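Local atomic coordinates of CRISPR-associated endonuclease C2c1 (Alicyclobacillus acidoterrestris, PDB entry 5U31), a protein that uses a guide RNA to recognise complementary DNA beside a PAM and cleaves it, as a metal-dependent endonuclease of bacterial antiviral defence. Residues T38-L43 against L74-A79; V82-R87 against L188-R193; D301-K306 against K324-R329. The protein carries 3 engineered substitutions. All blocks are in the same frame, centred on the assembly; numbering follows the deposited sequence.

Contact 1. Residues T38-L43 against L74-A79; sequences TEWLSL and LERLRA. With SO4 (sulfate ion), chain F.
The guanidinium of Arg76 stands on edge over one face of the Trp40 indole, their planes 85° apart, and is covered on both faces. Leu43 CD1 lies over one of them, 3.4 Å from Arg76 NE, and sulfate atom O1 lies over the opposite one. At the guanidinium edge, NH1 points down at the pyrrole part of the indole, giving a cation-pi contact with Arg76 CZ 4.4 Å from the centroid of the Trp40 five-membered ring. Further back along the extended chain, CD makes an off-centre CH-pi contact with the six-membered ring. The indole edge is used too: Leu77 CD2 sits 4.0 Å from Trp40 CH2, and Trp40 NE1 donates a moderately bent hydrogen bond of 3.2 Å to sulfate O4. Elsewhere on the guanidinium edge, Glu39 OE2 meets Arg76 NH2 at 2.6 Å in a salt bridge whose hydrogen-bond geometry is weak. Glu39 reaches this far because its CG is anti to the backbone N (chi1 -176°) and the chain beyond stays extended, crossing the arginine roughly at right angles. Helices 17-45 and 66-83 of the REC1 (Helical-1) domain stay well apart, the segment axes approaching to 11.7 Å at 106°, so long side chains span the gap. Trp40 NE1 and Arg76 NH1 are close but both donors, and the indole N-H turns instead to the sulfate, probably from the crystallisation liquor. At this partly exposed margin of a buried contact, carboxylate, pi face and sulfate, the last by proximity, would be expected to offset the arginine charge.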
loop_
_atom_site.group_PDB
_atom_site.type_symbol
_atom_site.label_atom_id
_atom_site.label_comp_id
_atom_site.label_asym_id
_atom_site.label_seq_id
_atom_site.Cartn_x
_atom_site.Cartn_y
_atom_site.Cartn_z
ATOM N N THR A 38 -25.675 -11.971 -14.999
ATOM C CA THR A 38 -25.173 -12.185 -13.648
ATOM C C THR A 38 -26.291 -12.628 -12.712
ATOM O O THR A 38 -26.136 -13.598 -11.961
ATOM C CB THR A 38 -24.496 -10.915 -13.138
ATOM O OG1 THR A 38 -23.387 -10.602 -13.989
ATOM C CG2 THR A 38 -23.990 -11.120 -11.737
ATOM N N GLU A 39 -27.436 -11.949 -12.763
ATOM C CA GLU A 39 -28.572 -12.377 -11.954
ATOM C C GLU A 39 -28.995 -13.803 -12.290
ATOM O O GLU A 39 -29.384 -14.557 -11.392
ATOM C CB GLU A 39 -29.727 -11.396 -12.141
ATOM C CG GLU A 39 -30.943 -11.655 -11.288
ATOM C CD GLU A 39 -31.993 -10.584 -11.477
ATOM O OE1 GLU A 39 -31.623 -9.393 -11.502
ATOM O OE2 GLU A 39 -33.182 -10.934 -11.623
ATOM N N TRP A 40 -28.899 -14.201 -13.564
ATOM C CA TRP A 40 -29.193 -15.584 -13.936
ATOM C C TRP A 40 -28.224 -16.546 -13.267
ATOM O O TRP A 40 -28.631 -17.569 -12.705
ATOM C CB TRP A 40 -29.134 -15.752 -15.453
ATOM C CG TRP A 40 -30.472 -15.967 -16.061
ATOM C CD1 TRP A 40 -31.195 -15.072 -16.786
ATOM C CD2 TRP A 40 -31.268 -17.153 -15.978
ATOM N NE1 TRP A 40 -32.388 -15.627 -17.166
ATOM C CE2 TRP A 40 -32.458 -16.906 -16.682
ATOM C CE3 TRP A 40 -31.089 -18.400 -15.376
ATOM C CZ2 TRP A 40 -33.462 -17.858 -16.803
ATOM C CZ3 TRP A 40 -32.083 -19.343 -15.498
ATOM C CH2 TRP A 40 -33.257 -19.067 -16.202
ATOM N N LEU A 41 -26.927 -16.233 -13.332
ATOM C CA LEU A 41 -25.922 -17.084 -12.708
ATOM C C LEU A 41 -26.185 -17.253 -11.216
ATOM O O LEU A 41 -26.019 -18.352 -10.672
ATOM C CB LEU A 41 -24.530 -16.503 -12.947
ATOM C CG LEU A 41 -24.021 -16.555 -14.386
ATOM C CD1 LEU A 41 -22.708 -15.796 -14.511
ATOM C CD2 LEU A 41 -23.856 -18.000 -14.827
ATOM N N SER A 42 -26.607 -16.180 -10.539
ATOM C CA SER A 42 -26.839 -16.264 -9.100
ATOM C C SER A 42 -28.003 -17.187 -8.767
ATOM O O SER A 42 -28.006 -17.813 -7.702
ATOM C CB SER A 42 -27.086 -14.872 -8.519
ATOM O OG SER A 42 -28.228 -14.267 -9.099
ATOM N N LEU A 43 -28.997 -17.286 -9.652
ATOM C CA LEU A 43 -30.096 -18.212 -9.404
ATOM C C LEU A 43 -29.664 -19.655 -9.635
ATOM O O LEU A 43 -30.037 -20.549 -8.866
ATOM C CB LEU A 43 -31.296 -17.859 -10.279
ATOM C CG LEU A 43 -31.856 -16.452 -10.056
ATOM C CD1 LEU A 43 -32.971 -16.172 -11.032
ATOM C CD2 LEU A 43 -32.342 -16.291 -8.635
ATOM N N LEU A 74 -36.883 -21.886 -10.152
ATOM C CA LEU A 74 -37.904 -22.764 -10.706
ATOM C C LEU A 74 -38.986 -21.972 -11.427
ATOM O O LEU A 74 -39.489 -22.407 -12.469
ATOM C CB LEU A 74 -38.502 -23.623 -9.596
ATOM C CG LEU A 74 -37.551 -24.685 -9.049
ATOM C CD1 LEU A 74 -38.131 -25.314 -7.811
ATOM C CD2 LEU A 74 -37.288 -25.738 -10.106
ATOM N N GLU A 75 -39.351 -20.801 -10.892
ATOM C CA GLU A 75 -40.319 -19.945 -11.573
ATOM C C GLU A 75 -39.852 -19.588 -12.978
ATOM O O GLU A 75 -40.649 -19.591 -13.924
ATOM C CB GLU A 75 -40.564 -18.674 -10.762
ATOM C CG GLU A 75 -41.681 -18.760 -9.739
ATOM C CD GLU A 75 -41.963 -17.411 -9.097
ATOM O OE1 GLU A 75 -41.500 -17.177 -7.960
ATOM O OE2 GLU A 75 -42.630 -16.575 -9.746
ATOM N N ARG A 76 -38.562 -19.278 -13.137
ATOM C CA ARG A 76 -38.037 -18.982 -14.467
ATOM C C ARG A 76 -37.992 -20.229 -15.340
ATOM O O ARG A 76 -38.336 -20.172 -16.526
ATOM C CB ARG A 76 -36.645 -18.367 -14.367
ATOM C CG ARG A 76 -36.628 -16.975 -13.796
ATOM C CD ARG A 76 -35.351 -16.261 -14.177
ATOM N NE ARG A 76 -35.152 -15.054 -13.387
ATOM C CZ ARG A 76 -34.187 -14.169 -13.611
ATOM N NH1 ARG A 76 -33.336 -14.354 -14.610
ATOM N NH2 ARG A 76 -34.077 -13.098 -12.838
ATOM N N LEU A 77 -37.559 -21.359 -14.778
ATOM C CA LEU A 77 -37.428 -22.573 -15.578
ATOM C C LEU A 77 -38.786 -23.064 -16.055
ATOM O O LEU A 77 -38.944 -23.437 -17.223
ATOM C CB LEU A 77 -36.715 -23.663 -14.779
ATOM C CG LEU A 77 -35.318 -23.337 -14.251
ATOM C CD1 LEU A 77 -34.648 -24.566 -13.658
ATOM C CD2 LEU A 77 -34.465 -22.736 -15.350
ATOM N N ARG A 78 -39.782 -23.074 -15.163
ATOM C CA ARG A 78 -41.110 -23.537 -15.549
ATOM C C ARG A 78 -41.711 -22.631 -16.611
ATOM O O ARG A 78 -42.322 -23.105 -17.576
ATOM C CB ARG A 78 -42.033 -23.602 -14.333
ATOM C CG ARG A 78 -41.625 -24.592 -13.261
ATOM C CD ARG A 78 -41.508 -25.996 -13.790
ATOM N NE ARG A 78 -41.235 -26.941 -12.714
ATOM C CZ ARG A 78 -40.985 -28.232 -12.902
ATOM N NH1 ARG A 78 -40.748 -29.024 -11.866
ATOM N NH2 ARG A 78 -40.965 -28.727 -14.129
ATOM N N ALA A 79 -41.548 -21.317 -16.443
ATOM C CA ALA A 79 -42.060 -20.371 -17.424
ATOM C C ALA A 79 -41.323 -20.489 -18.747
ATOM O O ALA A 79 -41.914 -20.253 -19.805
ATOM C CB ALA A 79 -41.956 -18.950 -16.876
HETATM S S SO4 F . -36.096 -14.678 -18.149
HETATM O O1 SO4 F . -35.645 -14.318 -16.807
HETATM O O2 SO4 F . -37.251 -15.564 -18.027
HETATM O O3 SO4 F . -36.463 -13.465 -18.876
HETATM O O4 SO4 F . -35.041 -15.376 -18.878
#

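Contact 2. Residues V82-R87 against L188-R193; sequences VENGHR and LKPLMR. With SO4 (sulfate ion), chain F.
Arg193 bends at chi3 (103°), and this bend carries its guanidinium to the carboxylate of Glu83, whose chain runs out extended beyond CG. Asn84 has CG anti to its carbonyl carbon (chi1 -60°), which sends the amide toward Pro190. The acid and base cross at about a right angle: Arg193 NH2 forms a salt bridge with Glu83 OE1 at 2.5 Å and a hydrogen bond of 2.8 Å with Glu83 OE2, met on the syn side. The other terminal nitrogen, Arg193 NH1, donates to sulfate O3 at 2.9 Å, so the guanidinium is shared between a carboxylate and a sulfate. Asn84 ND2 gives a nearly straight bond (170°) to Pro190 O at 3.3 Å and also donates to Gly187 O, while the same nitrogen lies 3.2 Å from Pro190 CD. The amide thereby holds the loop by two carbonyls and packs on the proline ring. Lys189 heads elsewhere, to Ala134 O. Both grips come from the last residue of helix 66-83 and the one after it, where Gly85 at positive phi closes the helix in a Schellman motif; this helix end is tied to the loop 188-193 within the REC1 (Helical-1) domain.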
loop_
_atom_site.group_PDB
_atom_site.type_symbol
_atom_site.label_atom_id
_atom_site.label_comp_id
_atom_site.label_asym_id
_atom_site.label_seq_id
_atom_site.Cartn_x
_atom_site.Cartn_y
_atom_site.Cartn_z
ATOM N N VAL A 82 -42.720 -23.384 -20.712
ATOM C CA VAL A 82 -43.959 -22.957 -21.355
ATOM C C VAL A 82 -43.657 -22.124 -22.595
ATOM O O VAL A 82 -44.302 -22.281 -23.639
ATOM C CB VAL A 82 -44.834 -22.189 -20.346
ATOM C CG1 VAL A 82 -46.021 -21.541 -21.034
ATOM C CG2 VAL A 82 -45.299 -23.115 -19.244
ATOM N N GLU A 83 -42.663 -21.239 -22.504
ATOM C CA GLU A 83 -42.317 -20.387 -23.636
ATOM C C GLU A 83 -41.746 -21.205 -24.786
ATOM O O GLU A 83 -42.045 -20.936 -25.955
ATOM C CB GLU A 83 -41.321 -19.317 -23.193
ATOM C CG GLU A 83 -41.491 -17.984 -23.884
ATOM C CD GLU A 83 -40.464 -16.971 -23.430
ATOM O OE1 GLU A 83 -39.629 -16.552 -24.261
ATOM O OE2 GLU A 83 -40.481 -16.597 -22.237
ATOM N N ASN A 84 -40.928 -22.206 -24.477
ATOM C CA ASN A 84 -40.389 -23.085 -25.504
ATOM C C ASN A 84 -41.403 -24.107 -25.999
ATOM O O ASN A 84 -41.051 -24.942 -26.839
ATOM C CB ASN A 84 -39.146 -23.809 -24.984
ATOM C CG ASN A 84 -38.048 -22.857 -24.568
ATOM O OD1 ASN A 84 -38.041 -21.690 -24.956
ATOM N ND2 ASN A 84 -37.105 -23.355 -23.777
ATOM N N GLY A 85 -42.638 -24.063 -25.501
ATOM C CA GLY A 85 -43.672 -24.985 -25.944
ATOM C C GLY A 85 -43.319 -26.434 -25.706
ATOM O O GLY A 85 -43.521 -27.277 -26.590
ATOM N N HIS A 86 -42.788 -26.742 -24.527
ATOM C CA HIS A 86 -42.278 -28.077 -24.247
ATOM C C HIS A 86 -43.434 -29.044 -24.040
ATOM O O HIS A 86 -44.296 -28.824 -23.183
ATOM C CB HIS A 86 -41.372 -28.048 -23.020
ATOM C CG HIS A 86 -40.713 -29.360 -22.728
ATOM N ND1 HIS A 86 -39.987 -30.054 -23.673
ATOM C CD2 HIS A 86 -40.673 -30.107 -21.600
ATOM C CE1 HIS A 86 -39.528 -31.171 -23.138
ATOM N NE2 HIS A 86 -39.930 -31.227 -21.881
ATOM N N ARG A 87 -43.460 -30.109 -24.837
ATOM C CA ARG A 87 -44.457 -31.155 -24.702
ATOM C C ARG A 87 -43.893 -32.429 -24.091
ATOM O O ARG A 87 -44.662 -33.357 -23.818
ATOM C CB ARG A 87 -45.082 -31.469 -26.069
ATOM C CG ARG A 87 -45.806 -30.291 -26.710
ATOM C CD ARG A 87 -46.381 -30.682 -28.063
ATOM N NE ARG A 87 -47.097 -29.587 -28.712
ATOM C CZ ARG A 87 -47.669 -29.677 -29.909
ATOM N NH1 ARG A 87 -47.607 -30.813 -30.594
ATOM N NH2 ARG A 87 -48.301 -28.631 -30.426
ATOM N N LEU A 188 -35.694 -26.765 -21.994
ATOM C CA LEU A 188 -34.891 -25.582 -21.719
ATOM C C LEU A 188 -33.816 -25.359 -22.776
ATOM O O LEU A 188 -32.731 -24.859 -22.455
ATOM C CB LEU A 188 -34.255 -25.696 -20.336
ATOM C CG LEU A 188 -35.228 -25.949 -19.186
ATOM C CD1 LEU A 188 -34.484 -26.453 -17.962
ATOM C CD2 LEU A 188 -36.011 -24.677 -18.868
ATOM N N LYS A 189 -34.093 -25.730 -24.032
ATOM C CA LYS A 189 -33.074 -25.618 -25.074
ATOM C C LYS A 189 -32.595 -24.187 -25.236
ATOM O O LYS A 189 -31.373 -23.973 -25.321
ATOM C CB LYS A 189 -33.595 -26.192 -26.393
ATOM C CG LYS A 189 -32.580 -26.123 -27.519
ATOM C CD LYS A 189 -31.343 -26.940 -27.189
ATOM C CE LYS A 189 -30.426 -27.049 -28.393
ATOM N NZ LYS A 189 -30.034 -25.704 -28.877
ATOM N N PRO A 190 -33.458 -23.184 -25.297
ATOM C CA PRO A 190 -33.014 -21.853 -24.880
ATOM C C PRO A 190 -33.257 -21.710 -23.387
ATOM O O PRO A 190 -34.409 -21.706 -22.943
ATOM C CB PRO A 190 -33.884 -20.899 -25.712
ATOM C CG PRO A 190 -34.686 -21.785 -26.645
ATOM C CD PRO A 190 -34.754 -23.120 -25.984
ATOM N N LEU A 191 -32.190 -21.658 -22.595
ATOM C CA LEU A 191 -32.357 -21.385 -21.173
ATOM C C LEU A 191 -32.599 -19.901 -20.945
ATOM O O LEU A 191 -33.591 -19.511 -20.319
ATOM C CB LEU A 191 -31.122 -21.847 -20.398
ATOM C CG LEU A 191 -31.233 -22.327 -18.944
ATOM C CD1 LEU A 191 -30.021 -21.868 -18.153
ATOM C CD2 LEU A 191 -32.517 -21.895 -18.255
HETATM N N MSE A 192 -31.709 -19.065 -21.466
HETATM C CA MSE A 192 -31.758 -17.629 -21.261
HETATM C C MSE A 192 -32.113 -16.911 -22.543
HETATM O O MSE A 192 -32.275 -17.531 -23.592
HETATM C CB MSE A 192 -30.416 -17.120 -20.752
HETATM C CG MSE A 192 -29.917 -17.822 -19.518
HETATM SE SE MSE A 192 -28.008 -17.529 -19.296
HETATM C CE MSE A 192 -27.744 -18.510 -17.641
ATOM N N ARG A 193 -32.206 -15.593 -22.463
ATOM C CA ARG A 193 -32.514 -14.778 -23.621
ATOM C C ARG A 193 -31.242 -14.152 -24.169
ATOM O O ARG A 193 -30.257 -13.966 -23.452
ATOM C CB ARG A 193 -33.526 -13.691 -23.261
ATOM C CG ARG A 193 -34.597 -14.181 -22.304
ATOM C CD ARG A 193 -35.655 -13.139 -22.038
ATOM N NE ARG A 193 -36.864 -13.440 -22.789
ATOM C CZ ARG A 193 -37.849 -14.200 -22.328
ATOM N NH1 ARG A 193 -37.766 -14.722 -21.114
ATOM N NH2 ARG A 193 -38.916 -14.432 -23.077
HETATM S S SO4 F . -36.096 -14.678 -18.149
HETATM O O1 SO4 F . -35.645 -14.318 -16.807
HETATM O O2 SO4 F . -37.251 -15.564 -18.027
HETATM O O3 SO4 F . -36.463 -13.465 -18.876
HETATM O O4 SO4 F . -35.041 -15.376 -18.878
#

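Contact 3. Residues D301-K306 against K324-R329; sequences DKVFEK and KNVQRR. With nucleotides of chain B.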
loop_
_atom_site.group_PDB
_atom_site.type_symbol
_atom_site.label_atom_id
_atom_site.label_comp_id
_atom_site.label_asym_id
_atom_site.label_seq_id
_atom_site.Cartn_x
_atom_site.Cartn_y
_atom_site.Cartn_z
ATOM N N ASP A 301 7.636 -3.938 28.541
ATOM C CA ASP A 301 8.869 -4.623 28.907
ATOM C C ASP A 301 9.705 -3.772 29.856
ATOM O O ASP A 301 10.240 -4.278 30.850
ATOM C CB ASP A 301 9.665 -4.967 27.647
ATOM C CG ASP A 301 10.458 -6.253 27.786
ATOM O OD1 ASP A 301 10.040 -7.274 27.199
ATOM O OD2 ASP A 301 11.492 -6.244 28.486
ATOM N N LYS A 302 9.817 -2.472 29.571
ATOM C CA LYS A 302 10.625 -1.592 30.409
ATOM C C LYS A 302 9.971 -1.361 31.765
ATOM O O LYS A 302 10.652 -1.377 32.797
ATOM C CB LYS A 302 10.856 -0.261 29.696
ATOM C CG LYS A 302 11.361 -0.394 28.269
ATOM C CD LYS A 302 11.211 0.918 27.510
ATOM C CE LYS A 302 11.494 0.733 26.028
ATOM N NZ LYS A 302 11.144 1.950 25.245
ATOM N N VAL A 303 8.654 -1.144 31.782
ATOM C CA VAL A 303 7.952 -0.881 33.037
ATOM C C VAL A 303 8.017 -2.087 33.965
ATOM O O VAL A 303 8.103 -1.934 35.190
ATOM C CB VAL A 303 6.495 -0.467 32.753
ATOM C CG1 VAL A 303 5.778 -0.115 34.044
ATOM C CG2 VAL A 303 6.453 0.700 31.785
ATOM N N PHE A 304 7.993 -3.300 33.404
ATOM C CA PHE A 304 7.958 -4.504 34.232
ATOM C C PHE A 304 9.293 -4.751 34.926
ATOM O O PHE A 304 9.325 -5.107 36.110
ATOM C CB PHE A 304 7.562 -5.715 33.385
ATOM C CG PHE A 304 6.108 -5.739 32.996
ATOM C CD1 PHE A 304 5.616 -6.733 32.165
ATOM C CD2 PHE A 304 5.232 -4.769 33.458
ATOM C CE1 PHE A 304 4.281 -6.761 31.805
ATOM C CE2 PHE A 304 3.895 -4.792 33.098
ATOM C CZ PHE A 304 3.421 -5.789 32.273
ATOM N N GLU A 305 10.407 -4.590 34.203
ATOM C CA GLU A 305 11.718 -4.755 34.825
ATOM C C GLU A 305 11.933 -3.729 35.926
ATOM O O GLU A 305 12.452 -4.053 37.002
ATOM C CB GLU A 305 12.820 -4.644 33.773
ATOM C CG GLU A 305 12.833 -5.782 32.774
ATOM C CD GLU A 305 13.942 -5.639 31.753
ATOM O OE1 GLU A 305 14.652 -4.611 31.789
ATOM O OE2 GLU A 305 14.105 -6.553 30.918
ATOM N N LYS A 306 11.538 -2.482 35.675
ATOM C CA LYS A 306 11.644 -1.456 36.702
ATOM C C LYS A 306 10.721 -1.743 37.882
ATOM O O LYS A 306 11.055 -1.403 39.023
ATOM C CB LYS A 306 11.346 -0.091 36.088
ATOM C CG LYS A 306 12.566 0.607 35.508
ATOM C CD LYS A 306 12.288 1.142 34.114
ATOM C CE LYS A 306 13.283 2.228 33.717
ATOM N NZ LYS A 306 14.705 1.805 33.857
ATOM N N LYS A 324 5.931 6.829 34.564
ATOM C CA LYS A 324 6.178 8.116 33.923
ATOM C C LYS A 324 7.585 8.196 33.342
ATOM O O LYS A 324 7.795 8.853 32.317
ATOM C CB LYS A 324 5.954 9.253 34.920
ATOM C CG LYS A 324 4.555 9.319 35.513
ATOM C CD LYS A 324 4.470 10.435 36.548
ATOM C CE LYS A 324 3.090 10.521 37.177
ATOM N NZ LYS A 324 2.030 10.685 36.148
ATOM N N ASN A 325 8.557 7.536 33.977
ATOM C CA ASN A 325 9.926 7.591 33.477
ATOM C C ASN A 325 10.086 6.802 32.186
ATOM O O ASN A 325 10.872 7.193 31.316
ATOM C CB ASN A 325 10.897 7.077 34.539
ATOM C CG ASN A 325 10.919 7.950 35.777
ATOM O OD1 ASN A 325 10.559 9.126 35.730
ATOM N ND2 ASN A 325 11.345 7.376 36.896
ATOM N N VAL A 326 9.355 5.695 32.044
ATOM C CA VAL A 326 9.409 4.923 30.807
ATOM C C VAL A 326 8.761 5.697 29.667
ATOM O O VAL A 326 9.225 5.649 28.520
ATOM C CB VAL A 326 8.749 3.550 31.015
ATOM C CG1 VAL A 326 8.763 2.754 29.728
ATOM C CG2 VAL A 326 9.467 2.795 32.116
ATOM N N GLN A 327 7.684 6.429 29.962
ATOM C CA GLN A 327 7.044 7.251 28.940
ATOM C C GLN A 327 7.938 8.414 28.530
ATOM O O GLN A 327 8.050 8.729 27.340
ATOM C CB GLN A 327 5.694 7.761 29.447
ATOM C CG GLN A 327 4.937 8.613 28.444
ATOM C CD GLN A 327 3.551 9.005 28.925
ATOM O OE1 GLN A 327 3.267 8.990 30.123
ATOM N NE2 GLN A 327 2.679 9.357 27.988
ATOM N N ARG A 328 8.590 9.059 29.501
ATOM C CA ARG A 328 9.408 10.226 29.198
ATOM C C ARG A 328 10.610 9.873 28.329
ATOM O O ARG A 328 11.099 10.728 27.582
ATOM C CB ARG A 328 9.866 10.885 30.497
ATOM C CG ARG A 328 10.598 12.200 30.308
ATOM C CD ARG A 328 11.025 12.785 31.641
ATOM N NE ARG A 328 11.862 11.859 32.399
ATOM C CZ ARG A 328 11.445 11.158 33.449
ATOM N NH1 ARG A 328 10.195 11.281 33.877
ATOM N NH2 ARG A 328 12.279 10.338 34.074
ATOM N N ARG A 329 11.098 8.632 28.408
ATOM C CA ARG A 329 12.240 8.233 27.587
ATOM C C ARG A 329 11.927 8.384 26.103
ATOM O O ARG A 329 12.796 8.774 25.314
ATOM C CB ARG A 329 12.643 6.795 27.918
ATOM C CG ARG A 329 13.970 6.350 27.320
ATOM C CD ARG A 329 14.746 5.482 28.310
ATOM N NE ARG A 329 15.165 6.241 29.488
ATOM C CZ ARG A 329 15.777 5.718 30.548
ATOM N NH1 ARG A 329 16.046 4.421 30.594
ATOM N NH2 ARG A 329 16.118 6.497 31.567
ATOM P P C B 112 2.268 12.775 33.634
ATOM O OP1 C B 112 2.933 12.826 34.962
ATOM O OP2 C B 112 1.535 13.970 33.137
ATOM O "O5'" C B 112 3.347 12.342 32.539
ATOM C "C5'" C B 112 4.653 12.914 32.520
ATOM C "C4'" C B 112 5.385 12.595 31.238
ATOM O "O4'" C B 112 4.426 12.573 30.150
ATOM C "C3'" C B 112 6.461 13.601 30.835
ATOM O "O3'" C B 112 7.490 12.942 30.101
ATOM C "C2'" C B 112 5.713 14.533 29.896
ATOM O "O2'" C B 112 6.549 15.195 28.971
ATOM C "C1'" C B 112 4.752 13.567 29.198
ATOM N N1 C B 112 3.496 14.202 28.782
ATOM C C2 C B 112 3.377 14.672 27.476
ATOM O O2 C B 112 4.337 14.536 26.705
ATOM N N3 C B 112 2.226 15.265 27.093
ATOM C C4 C B 112 1.224 15.390 27.965
ATOM N N4 C B 112 0.105 15.980 27.543
ATOM C C5 C B 112 1.318 14.917 29.306
ATOM C C6 C B 112 2.466 14.334 29.670
ATOM P P U B 111 -3.862 11.661 35.843
ATOM O OP1 U B 111 -3.741 11.721 37.322
ATOM O OP2 U B 111 -4.339 12.840 35.074
ATOM O "O5'" U B 111 -2.450 11.259 35.234
ATOM C "C5'" U B 111 -1.969 11.883 34.059
ATOM C "C4'" U B 111 -1.121 10.941 33.250
ATOM O "O4'" U B 111 -1.851 10.526 32.063
ATOM C "C3'" U B 111 0.169 11.528 32.702
ATOM O "O3'" U B 111 1.221 11.557 33.648
ATOM C "C2'" U B 111 0.443 10.647 31.495
ATOM O "O2'" U B 111 0.941 9.382 31.900
ATOM C "C1'" U B 111 -0.973 10.450 30.960
ATOM N N1 U B 111 -1.355 11.512 29.999
ATOM C C2 U B 111 -0.708 11.571 28.778
ATOM O O2 U B 111 0.173 10.794 28.446
ATOM N N3 U B 111 -1.127 12.586 27.950
ATOM C C4 U B 111 -2.105 13.527 28.201
ATOM O O4 U B 111 -2.370 14.375 27.348
ATOM C C5 U B 111 -2.728 13.399 29.482
ATOM C C6 U B 111 -2.343 12.421 30.311
#
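Val326 is the centre of the contact, its two methyl groups meeting three side chains of residues 301-306. Val326 CG1 touches Lys302 CB at 3.7 Å, and Val326 CG2 lies 3.8 Å from Lys306 CD. With CG1 anti to the backbone N (chi1 -177°), Val303 turns CG2 to the fork of Val326, 3.7 Å from each of its methyls, CG1 and CG2. The lysines lend their aliphatic parts to the apolar patch. At its margin Lys306 NZ comes within 4.4 Å of Arg329 NH1, like charges that would probably resist closer approach. Within 324-329, Arg328 grips Asn325 OD1 end-on, NH1 on a lone pair in the carbonyl plane, NH2 from above it. On another side of this helix lies the RNA of chain B. Lys324 NZ donates to OP1 of C112 at 2.6 Å and to O3' of U111, bridging the phosphodiester link between them. Gln327, pointing away from 301-306, accepts from the U111 O2' hydroxyl and donates through NE2 to U111 O2 at 2.9 Å. Helices 300-308 and 316-329, successive in the chain, run roughly antiparallel at 144°, with Ile323 also packing on Val303 and Trp352 of helix 350-353 meeting the Phe304 ring.

In the fold
Contacts 1 and 2 are neighbours, their centres 12 Å apart, and both draw on helix 66-83. Leu191 joins them: its CD2 lies 3.6 Å from Trp40 CH2 and also packs on Leu77, while selenomethionine Met192 reaches Trp40. One sulfate is bound by both, through Trp40 and Arg193, with Tyr36 OH as a further ligand. Contact 3 stands apart on the opposite side of the chain's centre, about 65 Å from contact 1 and 77 Å from contact 2, centre to centre. All three belong to REC1 and lie away from the RuvC active-site positions, which are engineered to alanine here; contact 3 is the one whose Lys324 and Gln327 hydrogen-bond to the RNA of chain B.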